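Local coordinates for protein trans-2-enoyl-CoA reductase [NADH] (Treponema denticola, PDB 4GGP) that reduces the carbon-carbon double bond of trans-2-enoyl-CoA thioesters such as crotonyl-CoA with NADH, giving saturated acyl-CoA in fatty acid synthesis, at residues A[54-59]-A[79-84]; A[226-231]-A[271-276]. All blocks are in the same frame, centred on the assembly; numbering follows the deposited sequence.

Contact 1 of 2, residues A[54-59]-A[79-84]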
loop_
_atom_site.group_PDB
_atom_site.type_symbol
_atom_site.label_atom_id
_atom_site.label_comp_id
_atom_site.label_asym_id
_atom_site.label_seq_id
_atom_site.Cartn_x
_atom_site.Cartn_y
_atom_site.Cartn_z
ATOM N N LEU A 54 5.880 -7.611 -11.847
ATOM C CA LEU A 54 5.275 -6.329 -12.177
ATOM C C LEU A 54 4.541 -5.787 -10.956
ATOM O O LEU A 54 3.688 -6.464 -10.394
ATOM C CB LEU A 54 4.284 -6.487 -13.327
ATOM C CG LEU A 54 3.521 -5.217 -13.713
ATOM C CD1 LEU A 54 4.475 -4.162 -14.254
ATOM C CD2 LEU A 54 2.425 -5.530 -14.723
ATOM N N VAL A 55 4.867 -4.563 -10.554
ATOM C CA VAL A 55 4.201 -3.934 -9.416
ATOM C C VAL A 55 3.509 -2.643 -9.832
ATOM O O VAL A 55 4.167 -1.653 -10.145
ATOM C CB VAL A 55 5.189 -3.630 -8.264
ATOM C CG1 VAL A 55 4.469 -2.934 -7.111
ATOM C CG2 VAL A 55 5.850 -4.907 -7.769
ATOM N N LEU A 56 2.180 -2.667 -9.851
ATOM C CA LEU A 56 1.386 -1.483 -10.142
ATOM C C LEU A 56 1.162 -0.682 -8.862
ATOM O O LEU A 56 0.466 -1.141 -7.954
ATOM C CB LEU A 56 0.029 -1.875 -10.734
ATOM C CG LEU A 56 -0.032 -2.583 -12.094
ATOM C CD1 LEU A 56 1.213 -2.314 -12.936
ATOM C CD2 LEU A 56 -0.267 -4.069 -11.920
ATOM N N GLY A 57 1.742 0.511 -8.800
ATOM C CA GLY A 57 1.711 1.323 -7.595
ATOM C C GLY A 57 2.944 1.060 -6.753
ATOM O O GLY A 57 2.854 0.774 -5.560
ATOM N N CYS A 58 4.104 1.183 -7.385
ATOM C CA CYS A 58 5.370 0.739 -6.806
ATOM C C CYS A 58 6.125 1.758 -5.950
ATOM O O CYS A 58 7.195 1.443 -5.438
ATOM C CB CYS A 58 6.302 0.332 -7.941
ATOM S SG CYS A 58 6.810 1.745 -8.947
ATOM N N SER A 59 5.605 2.975 -5.813
ATOM C CA SER A 59 6.399 4.062 -5.232
ATOM C C SER A 59 6.223 4.315 -3.727
ATOM O O SER A 59 7.012 5.046 -3.131
ATOM C CB SER A 59 6.144 5.366 -5.994
ATOM O OG SER A 59 4.779 5.730 -5.901
ATOM N N ILE A 79 9.504 -4.566 -12.940
ATOM C CA ILE A 79 9.002 -3.364 -13.580
ATOM C C ILE A 79 7.973 -2.727 -12.656
ATOM O O ILE A 79 6.988 -3.364 -12.278
ATOM C CB ILE A 79 8.341 -3.669 -14.937
ATOM C CG1 ILE A 79 9.364 -4.267 -15.909
ATOM C CG2 ILE A 79 7.720 -2.403 -15.519
ATOM C CD1 ILE A 79 8.765 -4.688 -17.235
ATOM N N GLY A 80 8.210 -1.476 -12.280
ATOM C CA GLY A 80 7.281 -0.756 -11.432
ATOM C C GLY A 80 6.554 0.345 -12.178
ATOM O O GLY A 80 7.135 1.029 -13.016
ATOM N N VAL A 81 5.269 0.496 -11.882
ATOM C CA VAL A 81 4.459 1.566 -12.447
ATOM C C VAL A 81 3.932 2.467 -11.329
ATOM O O VAL A 81 3.392 1.982 -10.332
ATOM C CB VAL A 81 3.269 1.001 -13.241
ATOM C CG1 VAL A 81 2.374 2.124 -13.720
ATOM C CG2 VAL A 81 3.759 0.163 -14.425
ATOM N N SER A 82 4.099 3.777 -11.487
ATOM C CA SER A 82 3.512 4.736 -10.552
ATOM C C SER A 82 3.390 6.110 -11.192
ATOM O O SER A 82 4.151 6.456 -12.093
ATOM C CB SER A 82 4.331 4.831 -9.259
ATOM O OG SER A 82 5.650 5.283 -9.515
ATOM N N PHE A 83 2.423 6.885 -10.717
ATOM C CA PHE A 83 2.165 8.218 -11.249
ATOM C C PHE A 83 2.689 9.263 -10.267
ATOM O O PHE A 83 2.028 9.578 -9.278
ATOM C CB PHE A 83 0.663 8.403 -11.465
ATOM C CG PHE A 83 0.316 9.461 -12.478
ATOM C CD1 PHE A 83 1.308 10.122 -13.183
ATOM C CD2 PHE A 83 -1.008 9.787 -12.727
ATOM C CE1 PHE A 83 0.986 11.092 -14.119
ATOM C CE2 PHE A 83 -1.336 10.756 -13.660
ATOM C CZ PHE A 83 -0.337 11.407 -14.358
ATOM N N GLU A 84 3.881 9.786 -10.531
ATOM C CA GLU A 84 4.514 10.733 -9.620
ATOM C C GLU A 84 4.664 12.113 -10.246
ATOM O O GLU A 84 4.381 12.303 -11.428
ATOM C CB GLU A 84 5.891 10.222 -9.193
ATOM C CG GLU A 84 5.872 8.847 -8.530
ATOM C CD GLU A 84 4.971 8.799 -7.312
ATOM O OE1 GLU A 84 4.872 9.818 -6.591
ATOM O OE2 GLU A 84 4.346 7.743 -7.080
#
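Val55 and Gly80 face each other in a parallel strand pair, strand 52-56 beside 77-82, and the loops that follow form part of the NAD(+) site of a Rossmann-type domain. Helix 61-74 links the strands, so the contact closes a beta-alpha-beta unit. The short strand axes run 10° apart. Val55 N donates to Ile79 O and its own carbonyl takes Val81 N, both at 3.0 Å and nearly straight. The next rung is forked: Val81 O accepts Gly57 N at 2.7 Å, nearly end-on, and Cys58 N at 3.1 Å, from 40° above the carbonyl plane. Two donors thus grip one oxygen where strand 52-56 turns into the cofactor loop. On one face, Leu54 CD1 lies 3.9 Å from Ile79 CG2, while Leu56 and Val81 lie side by side; helix 124-137 packs on Val81 through Ile126 and Val130. On the other face Cys58 SG, set between its backbone N and carbonyl carbon (chi1 68°), lies over the Gly80 backbone, 3.5 Å from Gly80 C. Beyond the strands Ser59 OG donates to Glu84 OE2 at a modelled 2.4 Å, shorter than a normal hydrogen bond, so its length is doubtful. Thr94 holds OE1 of Glu84, a residue with an important role in discriminating NADH from NADPH, and Ser82 OG turns to Asn100. If the Ser59-Glu84 pairing is as modelled, it links the two NAD(+)-binding loops and, with Thr94, would limit rotation of the carboxylate.

Contact 2 of 2, residues A[226-231]-A[271-276]; sequences GCITLA and RAFVSV
Ile228 pairs with Arg271 at the start of a parallel ladder between strands 227-233 and 270-276, neighbours in the central sheet of the Rossmann-like fold, with helix 248-266 in the connection between them. Four bridges, Ile228 with Arg271 through Ala231 with Val274, keep a constant register, although the short axes are twisted, with a signed crossing angle of -32°. Backbone bonds alternate in direction: Arg271 N reaches Cys227 O, Thr229 N reaches Arg271 O, Phe273 N reaches Thr229 O and Ala231 N reaches Phe273 O. The last rung, Ser275 N to Ala231 O, is 2.7 Å long. CA-H groups supplement these bonds, among them Leu230 CA on Phe273 O at 3.2 Å.

Apolar packing divides between the two faces. Thr229 CG2 meets Ala272 CB at 3.6 Å on the side that helix 248-266 covers through Leu263, while Thr229 OG1, anti to its amide nitrogen, bonds to Trp210 and to the carbonyl of Ile144. On the opposite face Leu230 CD2 sits 3.6 Å from Phe273 CB, and Ile228 CG2 reaches the edge of the Phe273 ring, 4.3 Å from Phe273 CD2. Ile338 of strand 338-339 touches both Leu230 and Phe273.

The polar side-chain contact lies at the exposed end. Arg271 bends at chi3 (-71°), and Ile228 CG1 lies over one face of its guanidinium. Side-on, Arg271 NE at 3.1 Å and Arg271 NH2 at 2.8 Å both donate to Gly226 O, which lies 3° or less out of the guanidinium plane.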
loop_
_atom_site.group_PDB
_atom_site.type_symbol
_atom_site.label_atom_id
_atom_site.label_comp_id
_atom_site.label_asym_id
_atom_site.label_seq_id
_atom_site.Cartn_x
_atom_site.Cartn_y
_atom_site.Cartn_z
ATOM N N GLY A 226 1.196 -20.423 -14.329
ATOM C CA GLY A 226 1.112 -20.390 -12.875
ATOM C C GLY A 226 1.315 -19.016 -12.244
ATOM O O GLY A 226 1.482 -18.916 -11.026
ATOM N N CYS A 227 1.295 -17.965 -13.063
ATOM C CA CYS A 227 1.545 -16.595 -12.600
ATOM C C CYS A 227 0.614 -16.212 -11.454
ATOM O O CYS A 227 -0.595 -16.435 -11.518
ATOM C CB CYS A 227 1.394 -15.590 -13.754
ATOM S SG CYS A 227 1.506 -13.814 -13.293
ATOM N N ILE A 228 1.189 -15.662 -10.395
ATOM C CA ILE A 228 0.401 -15.170 -9.269
ATOM C C ILE A 228 0.094 -13.693 -9.477
ATOM O O ILE A 228 0.982 -12.917 -9.816
ATOM C CB ILE A 228 1.169 -15.314 -7.953
ATOM C CG1 ILE A 228 1.510 -16.785 -7.696
ATOM C CG2 ILE A 228 0.355 -14.732 -6.786
ATOM C CD1 ILE A 228 2.510 -16.986 -6.582
ATOM N N THR A 229 -1.166 -13.309 -9.300
ATOM C CA THR A 229 -1.506 -11.895 -9.243
ATOM C C THR A 229 -2.295 -11.595 -7.968
ATOM O O THR A 229 -3.188 -12.356 -7.592
ATOM C CB THR A 229 -2.248 -11.385 -10.519
ATOM O OG1 THR A 229 -2.443 -9.969 -10.418
ATOM C CG2 THR A 229 -3.605 -12.061 -10.699
ATOM N N LEU A 230 -1.938 -10.497 -7.303
ATOM C CA LEU A 230 -2.552 -10.106 -6.030
ATOM C C LEU A 230 -3.016 -8.663 -6.060
ATOM O O LEU A 230 -2.369 -7.810 -6.664
ATOM C CB LEU A 230 -1.542 -10.210 -4.888
ATOM C CG LEU A 230 -0.715 -11.461 -4.648
ATOM C CD1 LEU A 230 0.371 -11.139 -3.643
ATOM C CD2 LEU A 230 -1.595 -12.590 -4.148
ATOM N N ALA A 231 -4.127 -8.392 -5.384
ATOM C CA ALA A 231 -4.555 -7.024 -5.115
ATOM C C ALA A 231 -4.676 -6.848 -3.605
ATOM O O ALA A 231 -5.222 -7.708 -2.917
ATOM C CB ALA A 231 -5.879 -6.730 -5.792
ATOM N N ARG A 271 -3.105 -17.693 -10.860
ATOM C CA ARG A 271 -3.537 -17.751 -9.467
ATOM C C ARG A 271 -3.751 -16.335 -8.946
ATOM O O ARG A 271 -2.796 -15.623 -8.651
ATOM C CB ARG A 271 -2.522 -18.510 -8.608
ATOM C CG ARG A 271 -2.488 -20.012 -8.888
ATOM C CD ARG A 271 -1.358 -20.696 -8.136
ATOM N NE ARG A 271 -0.049 -20.361 -8.687
ATOM C CZ ARG A 271 1.106 -20.655 -8.098
ATOM N NH1 ARG A 271 1.116 -21.285 -6.928
ATOM N NH2 ARG A 271 2.251 -20.313 -8.673
ATOM N N ALA A 272 -5.015 -15.934 -8.858
ATOM C CA ALA A 272 -5.373 -14.578 -8.480
ATOM C C ALA A 272 -5.957 -14.534 -7.072
ATOM O O ALA A 272 -6.853 -15.309 -6.741
ATOM C CB ALA A 272 -6.367 -14.005 -9.476
ATOM N N PHE A 273 -5.451 -13.621 -6.248
ATOM C CA PHE A 273 -5.935 -13.478 -4.878
ATOM C C PHE A 273 -6.137 -12.019 -4.514
ATOM O O PHE A 273 -5.380 -11.153 -4.945
ATOM C CB PHE A 273 -4.924 -14.037 -3.871
ATOM C CG PHE A 273 -4.507 -15.454 -4.132
ATOM C CD1 PHE A 273 -5.188 -16.509 -3.548
ATOM C CD2 PHE A 273 -3.413 -15.728 -4.929
ATOM C CE1 PHE A 273 -4.792 -17.812 -3.774
ATOM C CE2 PHE A 273 -3.015 -17.025 -5.155
ATOM C CZ PHE A 273 -3.708 -18.068 -4.580
ATOM N N VAL A 274 -7.152 -11.760 -3.702
ATOM C CA VAL A 274 -7.181 -10.545 -2.910
ATOM C C VAL A 274 -6.344 -10.838 -1.675
ATOM O O VAL A 274 -6.520 -11.873 -1.023
ATOM C CB VAL A 274 -8.607 -10.164 -2.485
ATOM C CG1 VAL A 274 -8.576 -9.056 -1.445
ATOM C CG2 VAL A 274 -9.425 -9.741 -3.695
ATOM N N SER A 275 -5.404 -9.949 -1.380
ATOM C CA SER A 275 -4.597 -10.066 -0.179
ATOM C C SER A 275 -5.067 -9.015 0.818
ATOM O O SER A 275 -5.001 -7.812 0.541
ATOM C CB SER A 275 -3.121 -9.864 -0.510
ATOM O OG SER A 275 -2.317 -10.007 0.645
ATOM N N VAL A 276 -5.550 -9.473 1.970
ATOM C CA VAL A 276 -6.048 -8.579 3.008
ATOM C C VAL A 276 -4.933 -8.271 3.988
ATOM O O VAL A 276 -4.481 -9.149 4.717
ATOM C CB VAL A 276 -7.231 -9.195 3.772
ATOM C CG1 VAL A 276 -7.878 -8.144 4.680
ATOM C CG2 VAL A 276 -8.252 -9.767 2.796
#

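In the fold
Both contacts are parallel strand pairs in one seven-stranded sheet, on either side of strand 141-146, which bonds to Leu54 and Leu56 of contact 1 and to Ile228 and Leu230 of contact 2. Their centres lie about 17 Å apart, with nearest atoms about 6 Å apart. Contact 1 is the more central, its centre about 11 Å from the chain centre against about 15 Å, and none of its touching residues is exposed; contact 2 is also largely buried but has an exposed end at Arg271. Polar side-chain chemistry follows place: serine to carboxylate at the cofactor loops in contact 1, guanidinium to a backbone carbonyl at the strand start in contact 2.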